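Long-range contacts in D-glyceraldehyde dehydrogenase (NADP(+)) (Thermoplasma acidophilum, PDB 5IZD), which oxidises D-glyceraldehyde to (R)-glycerate with NADP(+) in the non-phosphorylated Entner-Doudoroff pathway, working as a homotetramer: residues 105-110 and 155-160; 162-167 and 462-467. All coordinates share one frame; numbering follows the deposited sequence.

Overall arrangement
Both contacts use helix 153-164, contact 1 on its middle turns and contact 2 on its C-terminal end and the turn that follows. Their centres lie about 11 Å apart, and along the chain contact 1 closes before contact 2 opens. The first pairs the helix with helix 94-112; the second, spanning nearly 300 residues, brings in residues 462-467, from helix 460-465 to the approach of strand 468-476, which runs antiparallel to strand 130-145 in the mixed sheet. The two meet where Tyr467 OH comes to 4.0 Å from Lys158 CA. One helix of the NADP-binding part of the aldehyde dehydrogenase fold is thereby tied both to a neighbouring helix and to the returning C-terminal chain.

Contact 1. Residues 105-110 and 155-160; sequences IDQIQY and VARKLA
Gln107 and Ile108 of helix 94-112 meet Ala156, Arg157 and Ala160 of helix 153-164 in a nearly parallel helix pair of the aldehyde dehydrogenase fold. The axes of the two segments are 8.8 Å apart at closest approach, with 12° between their directions. Helix 94-112 also meets a second subunit, Asp106 pairing with Arg116 of that chain.

Gln107 points toward the partner helix. Its CG stands anti to the carbonyl carbon (chi1 -80°) and the chain runs on extended, which carries the amide over the first turns of helix 153-164. There NE2 lies 4.1 Å from Ala156 CB and is hydrogen-bonded to the carbonyls of Gly103 and Gly153, so the amide bridges the pair and its rotation is fixed. Gln107 OE1 rests 3.2 Å from Arg157 CB, at the root of a side chain that it crosses at a slant; the Gln107 amide and Arg157 guanidinium planes are 78° apart. Arg157, by similarity a substrate- and NADP(+)-binding residue, forms a salt bridge through NH2 with Glu441. The Arg157 side chain comes within about 4 Å of that of Glu247, the predicted proton acceptor.

Ile108 supplies the apolar half, and Ile68 and Lys72 of helix 39-77 also pack against it. With only methyl groups at Ala156 and Ala160, the close axis spacing is easily accommodated. Ala160 CB sits 4.1 Å from Ile108 CA, while the Ile108 CG1 branch reaches two methyls one helical turn apart, Ala156 CB at 4.0 Å and Ala160 CB at 4.3 Å.

Contact 2. Residues 162-167 and 462-467; sequences ALLTGN and YGISEY
Ala162 and Tyr467 are the closest pair of the two backbones, 6.0 Å between their CA atoms, where helix 153-164 finishes in a Schellman motif with Gly166 at positive phi and the chain from helix 460-465 comes alongside on its way to strand 468-476. Tyr467 lays its ring against the last turn of the first helix. One ring face takes the Ala162 backbone, with N 4.2 Å above the plane over the ring centre, and Ala162 CB touches CD1 at 3.9 Å. Tyr467 OH and Thr222 OG1 are hydrogen-bonded to each other, which anchors the far end of the ring.

Nearer the Tyr467 backbone, Thr165 crosses at about a right angle, its OG1 3.4 Å from Tyr467 CB. The OG1 occupies the position between backbone N and carbonyl carbon (chi1 55°), which turns it back to the carbonyl of Pro161 and presents CG2 to Ile464 CG1 at 3.8 Å. Leu164 extends this apolar patch: its CD1 meets Ile464 CD1 at 4.0 Å, and Trp114 closes on Ile464 as well.

Asn167 makes the polar link. ND2 donates to Tyr467 O at 3.1 Å in a nearly straight bond (171°), the donor tilted 20° from the carbonyl plane, and to Ala162 O, on a lone pair in that carbonyl's plane. Ala162 O also receives Asn167 N. Both acceptors lie close to the plane of the amide, and OD1 takes the backbone N-H of Gly140 in strand 130-145.

With all three amide positions engaged, this buried side chain is held flat and its flip state is defined; it fastens the helix end, the incoming C-terminal chain and the sheet that holds strand 130-145 to one another.

Contact 1. Residues 105-110 and 155-160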
# COMPACT_ATOMS: atom_id res chain seq x y z
N ILE A 105 13.64 -22.81 -6.34
CA ILE A 105 14.36 -21.81 -7.13
C ILE A 105 13.45 -20.61 -7.37
O ILE A 105 13.87 -19.50 -7.07
CB ILE A 105 14.89 -22.40 -8.48
CG1 ILE A 105 16.02 -23.43 -8.21
CG2 ILE A 105 15.37 -21.31 -9.45
CD1 ILE A 105 16.21 -24.45 -9.32
N ASP A 106 12.22 -20.81 -7.77
CA ASP A 106 11.29 -19.72 -7.93
C ASP A 106 11.01 -18.94 -6.64
O ASP A 106 10.89 -17.76 -6.68
CB ASP A 106 9.97 -20.20 -8.50
CG ASP A 106 8.95 -19.05 -8.73
OD1 ASP A 106 9.11 -18.29 -9.65
OD2 ASP A 106 7.99 -18.91 -7.98
N GLN A 107 10.94 -19.61 -5.51
CA GLN A 107 10.58 -18.97 -4.28
C GLN A 107 11.72 -18.14 -3.74
O GLN A 107 11.52 -17.03 -3.25
CB GLN A 107 10.17 -19.98 -3.23
CG GLN A 107 8.76 -20.50 -3.37
CD GLN A 107 8.47 -21.48 -2.23
OE1 GLN A 107 7.81 -21.12 -1.25
NE2 GLN A 107 9.07 -22.67 -2.30
N ILE A 108 12.91 -18.72 -3.77
CA ILE A 108 14.07 -18.00 -3.32
C ILE A 108 14.27 -16.71 -4.17
O ILE A 108 14.56 -15.65 -3.62
CB ILE A 108 15.32 -18.87 -3.33
CG1 ILE A 108 15.24 -19.93 -2.22
CG2 ILE A 108 16.53 -17.99 -3.10
CD1 ILE A 108 16.29 -21.03 -2.36
N GLN A 109 14.12 -16.81 -5.50
CA GLN A 109 14.16 -15.62 -6.35
C GLN A 109 13.12 -14.57 -5.93
O GLN A 109 13.47 -13.44 -5.65
CB GLN A 109 13.91 -15.99 -7.80
CG GLN A 109 13.93 -14.81 -8.74
CD GLN A 109 15.28 -14.16 -8.90
OE1 GLN A 109 16.30 -14.78 -8.69
NE2 GLN A 109 15.29 -12.90 -9.29
N TYR A 110 11.89 -15.00 -5.81
CA TYR A 110 10.76 -14.13 -5.52
C TYR A 110 10.97 -13.39 -4.19
O TYR A 110 10.80 -12.17 -4.16
CB TYR A 110 9.47 -14.90 -5.48
CG TYR A 110 8.30 -14.06 -4.97
CD1 TYR A 110 7.55 -13.24 -5.85
CD2 TYR A 110 7.94 -14.10 -3.61
CE1 TYR A 110 6.47 -12.49 -5.37
CE2 TYR A 110 6.90 -13.30 -3.13
CZ TYR A 110 6.18 -12.51 -4.02
OH TYR A 110 5.17 -11.76 -3.50
N VAL A 155 11.37 -25.48 3.21
CA VAL A 155 12.57 -24.86 3.70
C VAL A 155 12.82 -23.55 2.98
O VAL A 155 13.01 -22.55 3.62
CB VAL A 155 13.77 -25.81 3.59
CG1 VAL A 155 15.08 -25.10 3.82
CG2 VAL A 155 13.54 -27.00 4.52
N ALA A 156 12.85 -23.58 1.66
CA ALA A 156 12.92 -22.35 0.87
C ALA A 156 11.83 -21.30 1.28
O ALA A 156 12.13 -20.14 1.40
CB ALA A 156 12.78 -22.65 -0.63
N ARG A 157 10.60 -21.74 1.47
CA ARG A 157 9.48 -20.84 1.80
C ARG A 157 9.69 -20.04 3.09
O ARG A 157 9.27 -18.92 3.15
CB ARG A 157 8.19 -21.63 1.93
CG ARG A 157 7.05 -20.84 2.58
CD ARG A 157 5.79 -21.67 2.57
NE ARG A 157 5.27 -21.77 1.24
CZ ARG A 157 4.29 -22.60 0.88
NH1 ARG A 157 3.72 -23.42 1.77
NH2 ARG A 157 3.88 -22.60 -0.38
N LYS A 158 10.31 -20.64 4.09
CA LYS A 158 10.58 -20.06 5.37
C LYS A 158 11.93 -19.32 5.48
O LYS A 158 11.98 -18.20 6.01
CB LYS A 158 10.47 -21.16 6.43
CG LYS A 158 9.04 -21.68 6.46
CD LYS A 158 8.77 -22.65 7.58
CE LYS A 158 7.46 -23.37 7.37
NZ LYS A 158 6.31 -22.46 7.50
N LEU A 159 13.01 -19.91 4.95
CA LEU A 159 14.35 -19.28 5.05
C LEU A 159 14.47 -18.03 4.18
O LEU A 159 15.00 -17.04 4.64
CB LEU A 159 15.51 -20.23 4.68
CG LEU A 159 15.80 -21.49 5.47
CD1 LEU A 159 16.97 -22.18 4.85
CD2 LEU A 159 16.10 -21.24 6.92
N ALA A 160 14.01 -18.07 2.94
CA ALA A 160 14.21 -16.88 2.08
C ALA A 160 13.62 -15.59 2.65
O ALA A 160 14.36 -14.61 2.79
CB ALA A 160 13.77 -17.11 0.65

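Contact 2. Residues 162-167 and 462-467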
# COMPACT_ATOMS: atom_id res chain seq x y z
N ALA A 162 12.55 -14.93 5.76
CA ALA A 162 13.11 -14.66 7.09
C ALA A 162 14.47 -13.97 6.99
O ALA A 162 14.70 -12.89 7.62
CB ALA A 162 13.19 -15.92 7.95
N LEU A 163 15.32 -14.54 6.15
CA LEU A 163 16.65 -13.97 5.93
C LEU A 163 16.63 -12.64 5.18
O LEU A 163 17.38 -11.74 5.52
CB LEU A 163 17.54 -14.99 5.20
CG LEU A 163 17.86 -16.24 6.04
CD1 LEU A 163 18.54 -17.32 5.17
CD2 LEU A 163 18.76 -15.99 7.24
N LEU A 164 15.79 -12.49 4.16
CA LEU A 164 15.79 -11.27 3.38
C LEU A 164 15.46 -10.10 4.29
O LEU A 164 16.13 -9.06 4.22
CB LEU A 164 14.82 -11.39 2.20
CG LEU A 164 14.67 -10.21 1.24
CD1 LEU A 164 13.85 -9.00 1.77
CD2 LEU A 164 16.03 -9.77 0.78
N THR A 165 14.46 -10.31 5.17
CA THR A 165 14.02 -9.30 6.10
C THR A 165 14.96 -9.01 7.26
O THR A 165 14.68 -8.14 8.04
CB THR A 165 12.60 -9.62 6.62
OG1 THR A 165 12.54 -10.92 7.18
CG2 THR A 165 11.60 -9.51 5.49
N GLY A 166 16.07 -9.75 7.40
CA GLY A 166 17.09 -9.43 8.40
C GLY A 166 16.98 -10.22 9.71
O GLY A 166 17.62 -9.83 10.66
N ASN A 167 16.19 -11.30 9.75
CA ASN A 167 16.10 -12.14 10.90
C ASN A 167 17.20 -13.18 10.81
O ASN A 167 17.61 -13.52 9.71
CB ASN A 167 14.78 -12.88 11.00
CG ASN A 167 13.58 -11.93 11.09
OD1 ASN A 167 13.21 -11.47 12.19
ND2 ASN A 167 12.94 -11.67 9.93
N TYR A 462 2.18 -9.57 1.78
CA TYR A 462 1.71 -9.75 3.13
C TYR A 462 2.46 -10.88 3.85
O TYR A 462 2.65 -10.81 5.03
CB TYR A 462 0.20 -10.03 3.16
CG TYR A 462 -0.61 -8.83 2.65
CD1 TYR A 462 -0.88 -7.75 3.48
CD2 TYR A 462 -1.09 -8.79 1.36
CE1 TYR A 462 -1.60 -6.60 2.98
CE2 TYR A 462 -1.81 -7.68 0.87
CZ TYR A 462 -2.05 -6.59 1.68
OH TYR A 462 -2.83 -5.52 1.18
N GLY A 463 2.82 -11.92 3.13
CA GLY A 463 3.54 -13.08 3.73
C GLY A 463 4.95 -12.72 4.20
O GLY A 463 5.32 -12.97 5.33
N ILE A 464 5.71 -12.10 3.33
CA ILE A 464 7.02 -11.66 3.68
C ILE A 464 6.92 -10.60 4.80
O ILE A 464 7.70 -10.64 5.72
CB ILE A 464 7.85 -11.23 2.46
CG1 ILE A 464 9.28 -10.91 2.85
CG2 ILE A 464 7.18 -10.09 1.71
CD1 ILE A 464 10.27 -10.82 1.73
N SER A 465 5.92 -9.72 4.75
CA SER A 465 5.71 -8.70 5.81
C SER A 465 5.42 -9.32 7.20
O SER A 465 5.67 -8.68 8.20
CB SER A 465 4.65 -7.65 5.38
OG SER A 465 5.15 -7.01 4.23
N GLU A 466 5.06 -10.62 7.26
CA GLU A 466 4.87 -11.30 8.54
C GLU A 466 6.17 -11.42 9.30
O GLU A 466 6.15 -11.61 10.53
CB GLU A 466 4.23 -12.70 8.41
CG GLU A 466 2.82 -12.74 7.80
CD GLU A 466 1.69 -12.12 8.65
OE1 GLU A 466 1.91 -11.51 9.73
OE2 GLU A 466 0.52 -12.26 8.19
N TYR A 467 7.30 -11.32 8.61
CA TYR A 467 8.62 -11.41 9.26
C TYR A 467 9.24 -10.06 9.68
O TYR A 467 10.38 -9.99 10.18
CB TYR A 467 9.57 -12.14 8.33
CG TYR A 467 9.19 -13.59 8.09
CD1 TYR A 467 9.64 -14.60 8.94
CD2 TYR A 467 8.37 -13.98 7.00
CE1 TYR A 467 9.33 -15.95 8.71
CE2 TYR A 467 8.04 -15.32 6.78
CZ TYR A 467 8.54 -16.30 7.62
OH TYR A 467 8.20 -17.62 7.43